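Local coordinates for probable sugar ABC transporter, sugar-binding protein (Streptococcus pneumoniae, PDB 2W7Y) that probably delivers blood-group-type oligosaccharides to an ABC importer, and binds the blood group A trisaccharide as a solute-binding protein, at residues A264-G272 with E286-A294. Residues are numbered along the deposited sequence; the frame is centred on the assembly and turned at random.
Sequences AYSKDFQEG and EMSKNPSLA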
loop_
_atom_site.group_PDB
_atom_site.type_symbol
_atom_site.label_atom_id
_atom_site.label_comp_id
_atom_site.label_asym_id
_atom_site.label_seq_id
_atom_site.Cartn_x
_atom_site.Cartn_y
_atom_site.Cartn_z
ATOM N N ALA A 264 -14.008 1.114 -0.030
ATOM C CA ALA A 264 -15.445 0.854 -0.117
ATOM C C ALA A 264 -15.808 -0.612 0.148
ATOM O O ALA A 264 -16.990 -0.956 0.224
ATOM C CB ALA A 264 -15.989 1.320 -1.457
ATOM N N TYR A 265 -14.790 -1.461 0.283
ATOM C CA TYR A 265 -14.977 -2.870 0.633
ATOM C C TYR A 265 -14.757 -3.146 2.121
ATOM O O TYR A 265 -15.106 -4.222 2.616
ATOM C CB TYR A 265 -14.057 -3.766 -0.205
ATOM C CG TYR A 265 -14.433 -3.827 -1.668
ATOM C CD1 TYR A 265 -15.712 -4.225 -2.067
ATOM C CD2 TYR A 265 -13.511 -3.493 -2.653
ATOM C CE1 TYR A 265 -16.060 -4.277 -3.408
ATOM C CE2 TYR A 265 -13.850 -3.541 -3.995
ATOM C CZ TYR A 265 -15.122 -3.937 -4.364
ATOM O OH TYR A 265 -15.452 -3.988 -5.694
ATOM N N SER A 266 -14.175 -2.173 2.820
ATOM C CA SER A 266 -13.871 -2.291 4.243
ATOM C C SER A 266 -15.130 -2.445 5.092
ATOM O O SER A 266 -15.186 -3.307 5.969
ATOM C CB SER A 266 -13.064 -1.081 4.719
ATOM O OG SER A 266 -12.707 -1.211 6.084
ATOM N N LYS A 267 -16.129 -1.609 4.813
ATOM C CA LYS A 267 -17.399 -1.606 5.536
ATOM C C LYS A 267 -18.089 -2.970 5.462
ATOM O O LYS A 267 -18.469 -3.525 6.494
ATOM C CB LYS A 267 -18.308 -0.503 4.987
ATOM C CG LYS A 267 -19.450 -0.097 5.899
ATOM C CD LYS A 267 -20.006 1.267 5.486
ATOM C CE LYS A 267 -21.339 1.566 6.148
ATOM N NZ LYS A 267 -22.468 0.843 5.489
ATOM N N ASP A 268 -18.219 -3.504 4.243
ATOM C CA ASP A 268 -18.840 -4.811 3.997
ATOM C C ASP A 268 -18.181 -5.907 4.811
ATOM O O ASP A 268 -18.863 -6.752 5.391
ATOM C CB ASP A 268 -18.757 -5.180 2.512
ATOM C CG ASP A 268 -19.875 -4.573 1.687
ATOM O OD1 ASP A 268 -20.785 -3.934 2.261
ATOM O OD2 ASP A 268 -19.841 -4.750 0.452
ATOM N N PHE A 269 -16.849 -5.874 4.848
ATOM C CA PHE A 269 -16.052 -6.862 5.558
ATOM C C PHE A 269 -16.245 -6.773 7.071
ATOM O O PHE A 269 -16.386 -7.799 7.738
ATOM C CB PHE A 269 -14.574 -6.718 5.183
ATOM C CG PHE A 269 -13.703 -7.805 5.736
ATOM C CD1 PHE A 269 -13.846 -9.122 5.302
ATOM C CD2 PHE A 269 -12.736 -7.515 6.684
ATOM C CE1 PHE A 269 -13.040 -10.128 5.816
ATOM C CE2 PHE A 269 -11.927 -8.515 7.198
ATOM C CZ PHE A 269 -12.082 -9.824 6.766
ATOM N N GLN A 270 -16.261 -5.546 7.593
ATOM C CA GLN A 270 -16.544 -5.271 9.007
ATOM C C GLN A 270 -17.924 -5.769 9.420
ATOM O O GLN A 270 -18.136 -6.141 10.576
ATOM C CB GLN A 270 -16.457 -3.766 9.287
ATOM C CG GLN A 270 -15.059 -3.173 9.180
ATOM C CD GLN A 270 -15.037 -1.654 9.293
ATOM O OE1 GLN A 270 -14.347 -0.972 8.529
ATOM N NE2 GLN A 270 -15.785 -1.120 10.249
ATOM N N GLU A 271 -18.856 -5.766 8.468
ATOM C CA GLU A 271 -20.243 -6.146 8.717
ATOM C C GLU A 271 -20.518 -7.620 8.406
ATOM O O GLU A 271 -21.648 -8.085 8.534
ATOM C CB GLU A 271 -21.191 -5.235 7.928
ATOM C CG GLU A 271 -21.189 -3.777 8.399
ATOM C CD GLU A 271 -22.066 -2.859 7.555
ATOM O OE1 GLU A 271 -22.504 -3.263 6.453
ATOM O OE2 GLU A 271 -22.316 -1.717 7.999
ATOM N N GLY A 272 -19.481 -8.346 7.995
ATOM C CA GLY A 272 -19.595 -9.776 7.716
ATOM C C GLY A 272 -20.279 -10.112 6.406
ATOM O O GLY A 272 -20.893 -11.173 6.276
ATOM N N GLU A 286 -9.701 -0.530 12.237
ATOM C CA GLU A 286 -11.060 -0.737 11.737
ATOM C C GLU A 286 -11.467 -2.194 11.900
ATOM O O GLU A 286 -12.651 -2.523 11.992
ATOM C CB GLU A 286 -11.153 -0.341 10.258
ATOM C CG GLU A 286 -10.991 1.148 9.990
ATOM C CD GLU A 286 -12.129 1.966 10.555
ATOM O OE1 GLU A 286 -11.861 2.871 11.379
ATOM O OE2 GLU A 286 -13.295 1.701 10.182
HETATM N N MSE A 287 -10.464 -3.060 11.955
HETATM C CA MSE A 287 -10.678 -4.495 11.965
HETATM C C MSE A 287 -10.926 -5.052 13.369
HETATM O O MSE A 287 -11.730 -5.973 13.541
HETATM C CB MSE A 287 -9.495 -5.185 11.290
HETATM C CG MSE A 287 -9.896 -6.185 10.229
HETATM SE SE MSE A 287 -10.257 -5.488 8.436
HETATM C CE MSE A 287 -11.792 -4.329 8.720
ATOM N N SER A 288 -10.258 -4.470 14.366
ATOM C CA SER A 288 -10.326 -4.931 15.760
ATOM C C SER A 288 -11.717 -4.816 16.388
ATOM O O SER A 288 -11.979 -5.407 17.438
ATOM C CB SER A 288 -9.312 -4.174 16.621
ATOM O OG SER A 288 -9.682 -2.814 16.779
ATOM N N LYS A 289 -12.597 -4.051 15.744
ATOM C CA LYS A 289 -13.982 -3.871 16.195
ATOM C C LYS A 289 -14.785 -5.168 16.068
ATOM O O LYS A 289 -15.676 -5.440 16.873
ATOM C CB LYS A 289 -14.658 -2.750 15.394
ATOM C CG LYS A 289 -13.906 -1.406 15.393
ATOM C CD LYS A 289 -14.085 -0.662 16.716
ATOM C CE LYS A 289 -13.785 0.824 16.570
ATOM N NZ LYS A 289 -14.180 1.589 17.787
ATOM N N ASN A 290 -14.455 -5.964 15.054
ATOM C CA ASN A 290 -15.089 -7.254 14.823
ATOM C C ASN A 290 -14.077 -8.374 15.102
ATOM O O ASN A 290 -13.123 -8.552 14.347
ATOM C CB ASN A 290 -15.624 -7.317 13.383
ATOM C CG ASN A 290 -16.473 -8.551 13.108
ATOM O OD1 ASN A 290 -16.457 -9.523 13.863
ATOM N ND2 ASN A 290 -17.222 -8.512 12.011
ATOM N N PRO A 291 -14.279 -9.133 16.199
ATOM C CA PRO A 291 -13.290 -10.146 16.584
ATOM C C PRO A 291 -13.318 -11.408 15.706
ATOM O O PRO A 291 -12.473 -12.291 15.874
ATOM C CB PRO A 291 -13.660 -10.476 18.042
ATOM C CG PRO A 291 -14.804 -9.549 18.414
ATOM C CD PRO A 291 -15.420 -9.103 17.131
ATOM N N SER A 292 -14.271 -11.476 14.772
ATOM C CA SER A 292 -14.392 -12.604 13.844
ATOM C C SER A 292 -13.327 -12.588 12.755
ATOM O O SER A 292 -13.059 -13.609 12.127
ATOM C CB SER A 292 -15.780 -12.625 13.197
ATOM O OG SER A 292 -16.781 -12.967 14.140
ATOM N N LEU A 293 -12.722 -11.430 12.527
ATOM C CA LEU A 293 -11.789 -11.288 11.422
ATOM C C LEU A 293 -10.315 -11.270 11.852
ATOM O O LEU A 293 -9.948 -10.696 12.884
ATOM C CB LEU A 293 -12.171 -10.099 10.524
ATOM C CG LEU A 293 -12.722 -8.858 11.218
ATOM C CD1 LEU A 293 -11.543 -8.097 11.709
ATOM C CD2 LEU A 293 -13.576 -7.980 10.310
ATOM N N ALA A 294 -9.486 -11.930 11.053
ATOM C CA ALA A 294 -8.116 -12.212 11.432
ATOM C C ALA A 294 -7.127 -11.920 10.296
ATOM O O ALA A 294 -7.499 -11.934 9.119
ATOM C CB ALA A 294 -8.001 -13.662 11.892
#
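Gln270, Phe269 and Met287, a selenomethionine, bury the most surface where the C-terminal end of helix 262-270 meets segment 286-294. The selenium approaches the Phe269 ring at its edge: SE of Met287 lies 4.8 Å from the centroid of that ring and 81° off its normal, which defines an edge-on Met-aromatic contact. Bends at chi2 and chi3 of Met287 carry its methyl onward, until CE sits 3.5 Å from CG of Gln270. That same CG is 3.8 Å from O of Glu286, and the extended Gln270 chain crosses the Glu286 side chain obliquely. Leu293 brings its CD2 to 3.6 Å from CE2 of Phe269. Phe269, Met287 and Leu293 are buried; Trp162 of strand 157-164 and Phe277 of strand 276-277 pack on the first two, setting the apolar cluster against the sheet.

ND2 of Asn290 donates to O of Gln270 (2.9 Å, N-H...O 150°), arriving from above the carbonyl plane. OD1 of Asn290 accepts from N of Ser292 at 3.1 Å, so both ends of the amide are gripped, which limits its rotation. An Asx-turn asparagine thus ties a helix ended by a Schellman motif at Gly272 to the type I turn Asn290-Leu293, leading into strand 293-296, which pairs antiparallel with 157-164.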